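Local atomic coordinates of uncharacterized HTH-type transcriptional regulator YydK (Bacillus subtilis subsp. subtilis, PDB entry 3BWG), a protein that is uncharacterised but probably binds DNA as a transcription factor of the GntR family, with a helix-turn-helix domain joined to a UTRA domain. Residues 27-32 and 67-72; 109-114 and 216-221; 119-124 and 145-150. All coordinates share one frame; numbering follows the deposited sequence.

Interaction 1: residues 27-32 and 67-72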
ATOM      1  N   ASP B  27     -17.701 -12.061   3.395  1.00 34.63           N
ATOM      2  CA  ASP B  27     -18.734 -12.930   2.865  1.00 35.78           C
ATOM      3  C   ASP B  27     -18.133 -14.224   2.283  1.00 38.59           C
ATOM      4  O   ASP B  27     -17.074 -14.215   1.656  1.00 37.48           O
ATOM      5  CB  ASP B  27     -19.544 -12.212   1.798  1.00 35.89           C
ATOM      6  CG  ASP B  27     -20.487 -11.148   2.384  1.00 35.68           C
ATOM      7  OD1 ASP B  27     -20.772 -11.172   3.594  1.00 36.10           O
ATOM      8  OD2 ASP B  27     -20.933 -10.273   1.636  1.00 35.09           O
ATOM      9  N   LYS B  28     -18.818 -15.335   2.530  1.00 39.84           N
ATOM     10  CA  LYS B  28     -18.341 -16.640   2.144  1.00 41.81           C
ATOM     11  C   LYS B  28     -18.742 -16.860   0.692  1.00 42.76           C
ATOM     12  O   LYS B  28     -19.883 -16.575   0.305  1.00 43.26           O
ATOM     13  CB  LYS B  28     -19.007 -17.694   3.036  1.00 42.48           C
ATOM     14  CG  LYS B  28     -18.224 -18.987   3.197  1.00 42.73           C
ATOM     15  CD  LYS B  28     -18.965 -19.955   4.107  1.00 42.36           C
ATOM     16  CE  LYS B  28     -18.295 -21.313   4.116  1.00 42.58           C
ATOM     17  NZ  LYS B  28     -17.672 -21.593   2.805  1.00 42.73           N
ATOM     18  N   LEU B  29     -17.806 -17.339  -0.117  1.00 42.84           N
ATOM     19  CA  LEU B  29     -18.133 -17.767  -1.482  1.00 43.44           C
ATOM     20  C   LEU B  29     -18.617 -19.231  -1.532  1.00 43.02           C
ATOM     21  O   LEU B  29     -18.460 -19.985  -0.552  1.00 42.75           O
ATOM     22  CB  LEU B  29     -16.928 -17.540  -2.411  1.00 45.34           C
ATOM     23  CG  LEU B  29     -16.751 -16.026  -2.583  1.00 47.13           C
ATOM     24  CD1 LEU B  29     -15.311 -15.518  -2.306  1.00 47.90           C
ATOM     25  CD2 LEU B  29     -17.250 -15.583  -3.944  1.00 48.47           C
ATOM     26  N   PRO B  30     -19.244 -19.635  -2.657  1.00 42.82           N
ATOM     27  CA  PRO B  30     -19.566 -21.051  -2.845  1.00 41.73           C
ATOM     28  C   PRO B  30     -18.361 -21.953  -2.555  1.00 41.25           C
ATOM     29  O   PRO B  30     -17.215 -21.585  -2.843  1.00 39.78           O
ATOM     30  CB  PRO B  30     -19.948 -21.120  -4.320  1.00 42.07           C
ATOM     31  CG  PRO B  30     -20.572 -19.795  -4.583  1.00 42.93           C
ATOM     32  CD  PRO B  30     -19.724 -18.817  -3.787  1.00 42.67           C
ATOM     33  N   VAL B  31     -18.643 -23.119  -1.977  1.00 40.79           N
ATOM     34  CA  VAL B  31     -17.630 -24.112  -1.638  1.00 40.94           C
ATOM     35  C   VAL B  31     -17.048 -24.778  -2.907  1.00 40.23           C
ATOM     36  O   VAL B  31     -17.681 -24.759  -3.951  1.00 39.57           O
ATOM     37  CB  VAL B  31     -18.202 -25.107  -0.580  1.00 41.51           C
ATOM     38  CG1 VAL B  31     -19.074 -26.214  -1.222  1.00 41.49           C
ATOM     39  CG2 VAL B  31     -17.102 -25.695   0.255  1.00 43.60           C
ATOM     40  N   LEU B  32     -15.839 -25.337  -2.828  1.00 40.47           N
ATOM     41  CA  LEU B  32     -15.173 -25.928  -4.001  1.00 41.91           C
ATOM     42  C   LEU B  32     -16.113 -26.721  -4.937  1.00 41.36           C
ATOM     43  O   LEU B  32     -16.167 -26.462  -6.142  1.00 41.98           O
ATOM     44  CB  LEU B  32     -14.020 -26.843  -3.568  1.00 43.70           C
ATOM     45  CG  LEU B  32     -12.632 -26.660  -4.212  1.00 45.17           C
ATOM     46  CD1 LEU B  32     -11.581 -27.560  -3.534  1.00 45.29           C
ATOM     47  CD2 LEU B  32     -12.602 -26.882  -5.705  1.00 44.05           C
ATOM     48  N   ILE B  67     -13.745 -20.049   1.707  1.00 39.72           N
ATOM     49  CA  ILE B  67     -13.269 -19.037   0.768  1.00 38.25           C
ATOM     50  C   ILE B  67     -14.126 -17.812   0.991  1.00 37.25           C
ATOM     51  O   ILE B  67     -15.345 -17.928   0.955  1.00 36.20           O
ATOM     52  CB  ILE B  67     -13.530 -19.432  -0.703  1.00 38.20           C
ATOM     53  CG1 ILE B  67     -13.068 -20.863  -1.015  1.00 38.58           C
ATOM     54  CG2 ILE B  67     -12.916 -18.403  -1.646  1.00 38.42           C
ATOM     55  CD1 ILE B  67     -13.943 -21.558  -2.104  1.00 37.68           C
ATOM     56  N   PHE B  68     -13.480 -16.656   1.205  1.00 36.77           N
ATOM     57  CA  PHE B  68     -14.153 -15.399   1.574  1.00 36.30           C
ATOM     58  C   PHE B  68     -13.730 -14.217   0.692  1.00 35.30           C
ATOM     59  O   PHE B  68     -12.621 -14.188   0.172  1.00 36.08           O
ATOM     60  CB  PHE B  68     -13.845 -15.079   3.059  1.00 36.48           C
ATOM     61  CG  PHE B  68     -14.296 -16.153   4.013  1.00 35.95           C
ATOM     62  CD1 PHE B  68     -15.577 -16.120   4.555  1.00 35.77           C
ATOM     63  CD2 PHE B  68     -13.446 -17.206   4.356  1.00 36.89           C
ATOM     64  CE1 PHE B  68     -16.010 -17.115   5.415  1.00 35.93           C
ATOM     65  CE2 PHE B  68     -13.870 -18.204   5.213  1.00 35.87           C
ATOM     66  CZ  PHE B  68     -15.149 -18.169   5.738  1.00 36.11           C
ATOM     67  N   VAL B  69     -14.599 -13.218   0.575  1.00 35.59           N
ATOM     68  CA  VAL B  69     -14.314 -12.008  -0.186  1.00 34.40           C
ATOM     69  C   VAL B  69     -13.289 -11.192   0.633  1.00 34.52           C
ATOM     70  O   VAL B  69     -13.450 -11.032   1.841  1.00 31.84           O
ATOM     71  CB  VAL B  69     -15.634 -11.197  -0.493  1.00 35.79           C
ATOM     72  CG1 VAL B  69     -15.348  -9.877  -1.223  1.00 34.33           C
ATOM     73  CG2 VAL B  69     -16.618 -12.034  -1.356  1.00 37.00           C
ATOM     74  N   ARG B  70     -12.261 -10.697  -0.048  1.00 34.44           N
ATOM     75  CA  ARG B  70     -11.149  -9.982   0.531  1.00 36.10           C
ATOM     76  C   ARG B  70     -11.259  -8.486   0.237  1.00 38.63           C
ATOM     77  O   ARG B  70     -10.867  -7.656   1.072  1.00 40.58           O
ATOM     78  CB  ARG B  70      -9.818 -10.557  -0.037  1.00 36.08           C
ATOM     79  CG  ARG B  70      -8.501  -9.764   0.278  1.00 35.84           C
ATOM     80  CD  ARG B  70      -8.238  -9.549   1.755  1.00 33.56           C
ATOM     81  NE  ARG B  70      -7.139  -8.583   2.021  1.00 32.51           N
ATOM     82  CZ  ARG B  70      -7.288  -7.273   2.289  1.00 29.94           C
ATOM     83  NH1 ARG B  70      -8.480  -6.719   2.318  1.00 29.48           N
ATOM     84  NH2 ARG B  70      -6.224  -6.510   2.556  1.00 30.36           N
ATOM     85  N   LYS B  71     -11.797  -8.155  -0.941  1.00 41.04           N
ATOM     86  CA  LYS B  71     -11.851  -6.801  -1.441  1.00 42.62           C
ATOM     87  C   LYS B  71     -12.374  -5.903  -0.351  1.00 41.93           C
ATOM     88  O   LYS B  71     -13.400  -6.183   0.297  1.00 41.96           O
ATOM     89  CB  LYS B  71     -12.723  -6.703  -2.695  1.00 43.67           C
ATOM     90  CG  LYS B  71     -14.185  -6.348  -2.431  1.00 47.20           C
ATOM     91  CD  LYS B  71     -15.191  -6.903  -3.465  1.00 47.62           C
ATOM     92  CE  LYS B  71     -15.372  -6.002  -4.679  1.00 49.74           C
ATOM     93  NZ  LYS B  71     -16.168  -4.827  -4.280  1.00 51.06           N
ATOM     94  N   HIS B  72     -11.647  -4.822  -0.146  1.00 41.49           N
ATOM     95  CA  HIS B  72     -11.954  -3.841   0.880  1.00 41.27           C
ATOM     96  C   HIS B  72     -13.413  -3.332   0.802  1.00 40.71           C
ATOM     97  O   HIS B  72     -14.055  -3.322  -0.289  1.00 40.18           O
ATOM     98  CB  HIS B  72     -10.955  -2.688   0.749  1.00 42.06           C
ATOM     99  CG  HIS B  72     -11.105  -1.904  -0.526  1.00 41.50           C
ATOM    100  ND1 HIS B  72     -12.034  -0.895  -0.671  1.00 40.46           N
ATOM    101  CD2 HIS B  72     -10.428  -1.972  -1.701  1.00 40.02           C
ATOM    102  CE1 HIS B  72     -11.937  -0.389  -1.893  1.00 40.70           C
ATOM    103  NE2 HIS B  72     -10.958  -1.017  -2.527  1.00 40.12           N
TER
HETATM  104  O   HOH W   1     -15.936 -21.376   0.725  1.00 43.73           O

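Interaction 2: residues 109-114 and 216-221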
ATOM      1  N   PRO B 109      19.080  16.585 -11.595  1.00 41.08           N
ATOM      2  CA  PRO B 109      19.840  15.654 -10.737  1.00 41.55           C
ATOM      3  C   PRO B 109      18.952  14.661  -9.971  1.00 41.80           C
ATOM      4  O   PRO B 109      19.210  13.464 -10.000  1.00 38.26           O
ATOM      5  CB  PRO B 109      20.581  16.587  -9.790  1.00 39.72           C
ATOM      6  CG  PRO B 109      20.737  17.830 -10.596  1.00 40.55           C
ATOM      7  CD  PRO B 109      19.503  17.981 -11.408  1.00 39.72           C
ATOM      8  N   GLU B 110      17.915  15.176  -9.307  1.00 42.06           N
ATOM      9  CA  GLU B 110      16.895  14.347  -8.683  1.00 42.38           C
ATOM     10  C   GLU B 110      16.295  13.224  -9.581  1.00 41.00           C
ATOM     11  O   GLU B 110      16.127  12.079  -9.145  1.00 39.66           O
ATOM     12  CB  GLU B 110      15.793  15.249  -8.147  1.00 43.42           C
ATOM     13  CG  GLU B 110      14.564  14.487  -7.659  1.00 47.77           C
ATOM     14  CD  GLU B 110      13.393  15.416  -7.345  1.00 47.78           C
ATOM     15  OE1 GLU B 110      12.903  15.381  -6.202  1.00 50.57           O
ATOM     16  OE2 GLU B 110      13.005  16.213  -8.224  1.00 48.85           O
ATOM     17  N   ALA B 111      15.958  13.528 -10.821  1.00 39.59           N
ATOM     18  CA  ALA B 111      15.296  12.497 -11.650  1.00 37.96           C
ATOM     19  C   ALA B 111      16.339  11.465 -12.054  1.00 37.80           C
ATOM     20  O   ALA B 111      16.028  10.278 -12.203  1.00 36.03           O
ATOM     21  CB  ALA B 111      14.646  13.085 -12.872  1.00 35.60           C
ATOM     22  N   ALA B 112      17.563  11.940 -12.274  1.00 37.72           N
ATOM     23  CA  ALA B 112      18.684  11.091 -12.727  1.00 39.49           C
ATOM     24  C   ALA B 112      18.967  10.039 -11.659  1.00 40.45           C
ATOM     25  O   ALA B 112      19.168   8.856 -11.965  1.00 42.08           O
ATOM     26  CB  ALA B 112      19.946  11.946 -12.971  1.00 38.28           C
ATOM     27  N   GLU B 113      18.952  10.486 -10.408  1.00 40.13           N
ATOM     28  CA  GLU B 113      19.238   9.648  -9.268  1.00 41.48           C
ATOM     29  C   GLU B 113      18.107   8.649  -9.059  1.00 39.86           C
ATOM     30  O   GLU B 113      18.361   7.471  -8.855  1.00 37.21           O
ATOM     31  CB  GLU B 113      19.488  10.504  -8.010  1.00 40.87           C
ATOM     32  CG  GLU B 113      20.842  11.291  -8.032  1.00 43.38           C
ATOM     33  CD  GLU B 113      21.022  12.184  -6.794  1.00 44.83           C
ATOM     34  OE1 GLU B 113      20.074  12.244  -5.963  1.00 47.99           O
ATOM     35  OE2 GLU B 113      22.077  12.861  -6.638  1.00 46.06           O
ATOM     36  N   ASN B 114      16.858   9.111  -9.121  1.00 39.17           N
ATOM     37  CA  ASN B 114      15.722   8.171  -9.016  1.00 40.65           C
ATOM     38  C   ASN B 114      15.565   7.183 -10.212  1.00 40.38           C
ATOM     39  O   ASN B 114      15.123   6.062 -10.050  1.00 40.21           O
ATOM     40  CB  ASN B 114      14.425   8.917  -8.741  1.00 40.19           C
ATOM     41  CG  ASN B 114      14.398   9.534  -7.367  1.00 42.11           C
ATOM     42  OD1 ASN B 114      13.932   8.922  -6.415  1.00 43.34           O
ATOM     43  ND2 ASN B 114      14.910  10.746  -7.250  1.00 42.50           N
ATOM     44  N   PHE B 216      12.249   2.970 -14.836  1.00 37.48           N
ATOM     45  CA  PHE B 216      11.865   3.538 -16.145  1.00 37.47           C
ATOM     46  C   PHE B 216      11.078   4.855 -16.043  1.00 36.38           C
ATOM     47  O   PHE B 216      11.019   5.611 -17.022  1.00 36.63           O
ATOM     48  CB  PHE B 216      11.099   2.517 -17.032  1.00 37.47           C
ATOM     49  CG  PHE B 216       9.689   2.196 -16.553  1.00 36.37           C
ATOM     50  CD1 PHE B 216       8.588   2.935 -16.999  1.00 38.49           C
ATOM     51  CD2 PHE B 216       9.470   1.143 -15.688  1.00 36.91           C
ATOM     52  CE1 PHE B 216       7.289   2.658 -16.585  1.00 37.39           C
ATOM     53  CE2 PHE B 216       8.152   0.843 -15.241  1.00 36.70           C
ATOM     54  CZ  PHE B 216       7.066   1.619 -15.700  1.00 36.98           C
ATOM     55  N   ASP B 217      10.492   5.119 -14.871  1.00 35.00           N
ATOM     56  CA  ASP B 217       9.567   6.269 -14.664  1.00 36.78           C
ATOM     57  C   ASP B 217       9.703   6.807 -13.224  1.00 37.09           C
ATOM     58  O   ASP B 217       9.581   6.059 -12.272  1.00 39.84           O
ATOM     59  CB  ASP B 217       8.127   5.804 -14.973  1.00 39.30           C
ATOM     60  CG  ASP B 217       7.024   6.802 -14.535  1.00 40.49           C
ATOM     61  OD1 ASP B 217       7.273   7.955 -14.184  1.00 40.54           O
ATOM     62  OD2 ASP B 217       5.849   6.423 -14.613  1.00 43.87           O
ATOM     63  N   TYR B 218      10.037   8.085 -13.080  1.00 36.94           N
ATOM     64  CA  TYR B 218      10.019   8.779 -11.822  1.00 37.66           C
ATOM     65  C   TYR B 218       8.985   9.859 -11.989  1.00 38.92           C
ATOM     66  O   TYR B 218       9.070  10.670 -12.925  1.00 38.06           O
ATOM     67  CB  TYR B 218      11.387   9.419 -11.542  1.00 39.38           C
ATOM     68  CG  TYR B 218      11.409  10.315 -10.344  1.00 39.53           C
ATOM     69  CD1 TYR B 218      11.059   9.821  -9.082  1.00 40.04           C
ATOM     70  CD2 TYR B 218      11.809  11.649 -10.453  1.00 38.41           C
ATOM     71  CE1 TYR B 218      11.063  10.643  -7.972  1.00 39.09           C
ATOM     72  CE2 TYR B 218      11.837  12.466  -9.359  1.00 38.84           C
ATOM     73  CZ  TYR B 218      11.478  11.956  -8.119  1.00 40.91           C
ATOM     74  OH  TYR B 218      11.530  12.769  -6.994  1.00 42.16           O
ATOM     75  N   SER B 219       8.026   9.899 -11.070  1.00 39.11           N
ATOM     76  CA  SER B 219       6.983  10.911 -11.116  1.00 39.35           C
ATOM     77  C   SER B 219       6.827  11.636  -9.771  1.00 39.88           C
ATOM     78  O   SER B 219       7.141  11.090  -8.684  1.00 39.95           O
ATOM     79  CB  SER B 219       5.664  10.287 -11.580  1.00 40.08           C
ATOM     80  OG  SER B 219       5.090   9.556 -10.526  1.00 43.12           O
ATOM     81  N   LYS B 220       6.365  12.885  -9.868  1.00 41.13           N
ATOM     82  CA  LYS B 220       6.118  13.766  -8.736  1.00 40.43           C
ATOM     83  C   LYS B 220       4.710  14.266  -8.890  1.00 40.88           C
ATOM     84  O   LYS B 220       4.401  14.945  -9.864  1.00 40.23           O
ATOM     85  CB  LYS B 220       7.075  14.933  -8.801  1.00 42.00           C
ATOM     86  CG  LYS B 220       8.507  14.485  -8.530  1.00 43.55           C
ATOM     87  CD  LYS B 220       9.534  15.424  -9.161  1.00 45.77           C
ATOM     88  CE  LYS B 220       9.374  16.861  -8.737  1.00 46.53           C
ATOM     89  NZ  LYS B 220      10.205  17.149  -7.541  1.00 48.03           N
ATOM     90  N   ILE B 221       3.844  13.932  -7.934  1.00 40.59           N
ATOM     91  CA  ILE B 221       2.426  14.255  -8.063  1.00 38.54           C
ATOM     92  C   ILE B 221       1.838  14.911  -6.818  1.00 38.18           C
ATOM     93  O   ILE B 221       2.083  14.485  -5.683  1.00 38.01           O
ATOM     94  CB  ILE B 221       1.633  13.021  -8.398  1.00 39.45           C
ATOM     95  CG1 ILE B 221       2.272  12.294  -9.608  1.00 39.11           C
ATOM     96  CG2 ILE B 221       0.129  13.411  -8.682  1.00 38.35           C
ATOM     97  CD1 ILE B 221       1.523  11.080 -10.124  1.00 39.15           C
TER

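Interaction 3: residues 119-124 and 145-150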
HETATM    1  N   MSE B 119      23.437  11.992 -15.941  1.00 44.06           N
HETATM    2  CA  MSE B 119      22.722  13.233 -16.261  1.00 45.48           C
HETATM    3  C   MSE B 119      22.753  13.630 -17.742  1.00 45.67           C
HETATM    4  O   MSE B 119      21.985  14.508 -18.182  1.00 44.96           O
HETATM    5  CB  MSE B 119      23.170  14.366 -15.345  1.00 44.42           C
HETATM    6  CG  MSE B 119      22.581  14.216 -13.949  1.00 44.02           C
HETATM    7 SE   MSE B 119      23.512  15.373 -12.788  0.85 46.52          SE
HETATM    8  CE  MSE B 119      23.074  17.050 -13.755  1.00 44.40           C
ATOM      9  N   ASP B 120      23.606  12.962 -18.516  1.00 45.93           N
ATOM     10  CA  ASP B 120      23.611  13.207 -19.953  1.00 46.53           C
ATOM     11  C   ASP B 120      22.714  12.238 -20.728  1.00 45.53           C
ATOM     12  O   ASP B 120      22.685  12.285 -21.963  1.00 45.31           O
ATOM     13  CB  ASP B 120      25.043  13.235 -20.526  1.00 49.06           C
ATOM     14  CG  ASP B 120      25.165  14.147 -21.768  1.00 51.73           C
ATOM     15  OD1 ASP B 120      24.301  15.030 -21.983  1.00 52.03           O
ATOM     16  OD2 ASP B 120      26.137  13.991 -22.534  1.00 53.76           O
ATOM     17  N   GLU B 121      21.987  11.378 -20.011  1.00 43.38           N
ATOM     18  CA  GLU B 121      21.049  10.462 -20.654  1.00 44.11           C
ATOM     19  C   GLU B 121      19.697  11.177 -20.886  1.00 43.83           C
ATOM     20  O   GLU B 121      19.150  11.803 -19.962  1.00 43.82           O
ATOM     21  CB  GLU B 121      20.871   9.187 -19.813  1.00 43.66           C
ATOM     22  CG  GLU B 121      22.117   8.292 -19.666  1.00 43.88           C
ATOM     23  CD  GLU B 121      21.791   6.904 -19.058  1.00 44.61           C
ATOM     24  OE1 GLU B 121      20.948   6.152 -19.633  1.00 45.06           O
ATOM     25  OE2 GLU B 121      22.371   6.574 -17.991  1.00 44.76           O
ATOM     26  N   ASP B 122      19.183  11.123 -22.112  1.00 41.25           N
ATOM     27  CA  ASP B 122      17.896  11.769 -22.426  1.00 40.87           C
ATOM     28  C   ASP B 122      16.716  11.169 -21.644  1.00 39.73           C
ATOM     29  O   ASP B 122      16.632   9.947 -21.446  1.00 40.01           O
ATOM     30  CB  ASP B 122      17.574  11.619 -23.912  1.00 42.07           C
ATOM     31  CG  ASP B 122      18.453  12.465 -24.798  1.00 41.83           C
ATOM     32  OD1 ASP B 122      19.123  13.384 -24.285  1.00 41.88           O
ATOM     33  OD2 ASP B 122      18.450  12.226 -26.024  1.00 42.24           O
ATOM     34  N   ILE B 123      15.819  12.019 -21.174  1.00 38.05           N
ATOM     35  CA  ILE B 123      14.554  11.528 -20.632  1.00 38.60           C
ATOM     36  C   ILE B 123      13.434  12.171 -21.443  1.00 39.57           C
ATOM     37  O   ILE B 123      13.676  13.238 -22.030  1.00 39.12           O
ATOM     38  CB  ILE B 123      14.406  11.765 -19.087  1.00 37.81           C
ATOM     39  CG1 ILE B 123      14.612  13.231 -18.658  1.00 37.84           C
ATOM     40  CG2 ILE B 123      15.434  10.907 -18.333  1.00 37.74           C
ATOM     41  CD1 ILE B 123      13.342  14.085 -18.527  1.00 40.65           C
ATOM     42  N   TYR B 124      12.263  11.514 -21.520  1.00 38.30           N
ATOM     43  CA  TYR B 124      11.006  12.207 -21.841  1.00 39.16           C
ATOM     44  C   TYR B 124      10.465  12.888 -20.608  1.00 40.25           C
ATOM     45  O   TYR B 124      10.353  12.251 -19.559  1.00 39.72           O
ATOM     46  CB  TYR B 124       9.922  11.256 -22.310  1.00 39.68           C
ATOM     47  CG  TYR B 124      10.002  10.999 -23.758  1.00 39.80           C
ATOM     48  CD1 TYR B 124      10.524   9.795 -24.243  1.00 39.46           C
ATOM     49  CD2 TYR B 124       9.626  11.978 -24.654  1.00 38.38           C
ATOM     50  CE1 TYR B 124      10.616   9.564 -25.601  1.00 39.42           C
ATOM     51  CE2 TYR B 124       9.736  11.778 -26.030  1.00 39.14           C
ATOM     52  CZ  TYR B 124      10.215  10.577 -26.496  1.00 40.02           C
ATOM     53  OH  TYR B 124      10.311  10.391 -27.853  1.00 40.94           O
ATOM     54  N   THR B 145      13.026   7.353 -18.759  1.00 38.84           N
ATOM     55  CA  THR B 145      14.322   7.062 -19.419  1.00 39.21           C
ATOM     56  C   THR B 145      14.076   6.780 -20.876  1.00 37.70           C
ATOM     57  O   THR B 145      13.396   5.843 -21.181  1.00 40.53           O
ATOM     58  CB  THR B 145      15.046   5.872 -18.762  1.00 37.69           C
ATOM     59  OG1 THR B 145      15.173   6.125 -17.351  1.00 39.07           O
ATOM     60  CG2 THR B 145      16.454   5.692 -19.351  1.00 38.20           C
ATOM     61  N   LYS B 146      14.601   7.616 -21.761  1.00 38.45           N
ATOM     62  CA  LYS B 146      14.310   7.552 -23.198  1.00 39.04           C
ATOM     63  C   LYS B 146      14.842   6.282 -23.911  1.00 40.65           C
ATOM     64  O   LYS B 146      14.230   5.785 -24.854  1.00 41.68           O
ATOM     65  CB  LYS B 146      14.809   8.835 -23.897  1.00 37.66           C
ATOM     66  CG  LYS B 146      14.245   8.984 -25.282  1.00 38.22           C
ATOM     67  CD  LYS B 146      14.399  10.338 -25.848  1.00 37.24           C
ATOM     68  CE  LYS B 146      14.056  10.335 -27.319  1.00 39.61           C
ATOM     69  NZ  LYS B 146      15.069   9.600 -28.159  1.00 39.48           N
ATOM     70  N   SER B 147      15.961   5.731 -23.441  1.00 40.33           N
ATOM     71  CA  SER B 147      16.504   4.534 -24.074  1.00 40.34           C
ATOM     72  C   SER B 147      15.652   3.317 -23.699  1.00 40.77           C
ATOM     73  O   SER B 147      15.732   2.280 -24.337  1.00 41.26           O
ATOM     74  CB  SER B 147      17.968   4.339 -23.714  1.00 39.57           C
ATOM     75  OG  SER B 147      18.133   4.193 -22.321  1.00 39.01           O
ATOM     76  N   ILE B 148      14.812   3.476 -22.673  1.00 40.60           N
ATOM     77  CA  ILE B 148      13.780   2.478 -22.339  1.00 39.46           C
ATOM     78  C   ILE B 148      12.425   2.818 -23.024  1.00 39.07           C
ATOM     79  O   ILE B 148      11.889   2.026 -23.771  1.00 39.22           O
ATOM     80  CB  ILE B 148      13.588   2.350 -20.807  1.00 37.99           C
ATOM     81  CG1 ILE B 148      14.939   1.979 -20.149  1.00 38.01           C
ATOM     82  CG2 ILE B 148      12.457   1.294 -20.520  1.00 37.16           C
ATOM     83  CD1 ILE B 148      14.914   1.820 -18.611  1.00 36.13           C
ATOM     84  N   VAL B 149      11.878   3.996 -22.739  1.00 39.44           N
ATOM     85  CA  VAL B 149      10.579   4.428 -23.308  1.00 38.93           C
ATOM     86  C   VAL B 149      10.923   5.270 -24.513  1.00 38.60           C
ATOM     87  O   VAL B 149      11.215   6.473 -24.402  1.00 39.80           O
ATOM     88  CB  VAL B 149       9.785   5.247 -22.288  1.00 37.94           C
ATOM     89  CG1 VAL B 149       8.455   5.643 -22.871  1.00 37.81           C
ATOM     90  CG2 VAL B 149       9.645   4.457 -20.946  1.00 38.52           C
ATOM     91  N   THR B 150      10.981   4.618 -25.654  1.00 39.24           N
ATOM     92  CA  THR B 150      11.805   5.157 -26.725  1.00 40.75           C
ATOM     93  C   THR B 150      11.121   6.289 -27.484  1.00 40.67           C
ATOM     94  O   THR B 150      11.806   7.123 -28.085  1.00 40.90           O
ATOM     95  CB  THR B 150      12.287   4.071 -27.698  1.00 39.86           C
ATOM     96  OG1 THR B 150      11.196   3.196 -27.982  1.00 39.88           O
ATOM     97  CG2 THR B 150      13.482   3.281 -27.101  1.00 39.04           C
TER
HETATM   98  O   HOH W   2      19.751   6.425 -21.768  1.00 36.52           O
HETATM   99  O   HOH W   3      18.012   7.914 -22.847  1.00 34.38           O

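Interaction 1: residues 27-32 and 67-72
Asp27 gives its backbone O to Val69 N in a 2.9 Å hydrogen bond. The same oxygen meets Phe68 CA at 3.2 Å, a CA-H...O contact. The carboxylate is used within its own loop, where OD2 accepts from Gln24 N. Lys28 faces Phe68 in a single beta bridge. Its CG stands anti to the backbone N (chi1 -155°), which brings the aliphatic chain to the phenyl ring, with Lys28 CG 3.7 Å from Phe68 CE1. The two side chains cross obliquely, and the ammonium group is distant enough for at most a weak cation-pi attraction. Leu29 makes the second backbone bond, from its N to Ile67 O at 2.7 Å. Leu29 CD1 touches both Ile67 CG2 and Val69 CG2, each at 3.8 Å. One water then prolongs the pairing: it accepts from Ile67 N and donates to Leu29 O. Pro30 O lies 3.4 Å from Ile67 CD1. Val31 takes the N-cap position of helix 32-39, the first helix of the predicted helix-turn-helix motif. The extended run 27-29 thus lies beside strand 66-69, which pairs with strand 59-62 to form the wing hairpin of this winged-helix domain. Leu29 and Val69 also pack on Ile18 of helix 6-20, and Ile67 reaches Ile59 of strand 59-62 and Leu50 of helix 43-55.

Interaction 2: residues 109-114 and 216-221
Glu110 and Lys220 form a salt bridge, with Lys220 NZ 3.0 Å from Glu110 OE2. The ammonium comes to the syn side of OE2, 20° out of the carboxylate plane, and adds a weak bond to OE1. Lys220 NZ also donates to Tyr203 OH of strand 200-210, which gives the ammonium a second partner. Tyr218 OH lies 3.1 Å from Glu110 OE1, but its hydrogen bond is with Glu205 OE2. The two carboxylates are close, so the nearby lysine probably eases their repulsion. Asn114 ND2 donates to Glu110 O at 2.6 Å, one turn back in the helix. Asn114 N bonds the same oxygen from the opposite face of its plane. Asn114 OD1 accepts from Arg74 of the second subunit, so both ends of the amide are held. Here the short helix 109-114 lies against the antiparallel sheet of the UTRA domain, at strand 215-224. The Asn114 amide stacks on the Tyr218 ring, the planes 8° apart. Asn114 CB sits over the same ring in a CH-pi contact, 3.8 Å from the centroid. The ring reaches the helix because Tyr218 CG is anti to its N (chi1 172°). A leucine here would probably leave the Asn114 amide without its flat support and Glu205 without its hydroxyl partner. Near the base of the same ring, Ala111 CB touches Tyr218 CD2 at 4.0 Å.

Interaction 3: residues 119-124 and 145-150
Tyr124 meets two backbone carbonyls at the edge of its ring. Val149 O lies near the ring plane, 3.4 Å from Tyr124 CE1, and Thr150 O is in plane too, 3.6 Å from Tyr124 OH. Lys146 comes at a slant to the ring, with its CG 3.7 Å from Tyr124 CE1. Lys146 has CG anti to the backbone N (chi1 -166°) and stays extended as far as CE, so its methylenes run past both the ring and Asp122 CB. Outside the two segments, Leu102 and Val104 of strand 95-105 also touch the tyrosine. Ile123 and Thr145 are an antiparallel non-hydrogen-bonded pair at the open end of the hairpin of strands 123-132 and 135-145. Beyond it, Lys146 N donates to Asp122 O at 3.1 Å. A water donates to that same oxygen and accepts weakly from Ser147 N. A second water joins Glu121 OE1 to Ser147 OG. After the strand the chain turns on Thr145 O, which accepts from both Ile148 N and Val149 N. Asp122 OD1 forms its salt bridge with Lys106, and Glu121 OE2 accepts from Gly118 N. Asp122 OD2 stays 4.8 Å from Lys146 NZ, so any attraction between them is probably long-range. The contact therefore relies on backbone bonding, water bridges and the lysine's methylenes, not on a direct ion pair.

How the interactions relate
From the N terminus, interaction 1 comes first. It closes a loop of 34 residues within the winged-helix domain, tying the segment that leads into the predicted helix-turn-helix motif to the wing. The chain then passes to the UTRA domain, where interaction 2 opens at helix 109-114 and closes about a hundred residues later on strand 215-224. Interaction 3 lies wholly within that span and closes the hairpin of strands 123-132 and 135-145. Interactions 2 and 3 meet directly: Phe216 O lies 3.2 Å from Thr145 N, a probable hydrogen bond, and Ala112 packs on Met119. Interaction 1 is remote, its centre about 40 Å from that of interaction 2, yet residues of both segments 67-72 and 109-114 touch the second subunit.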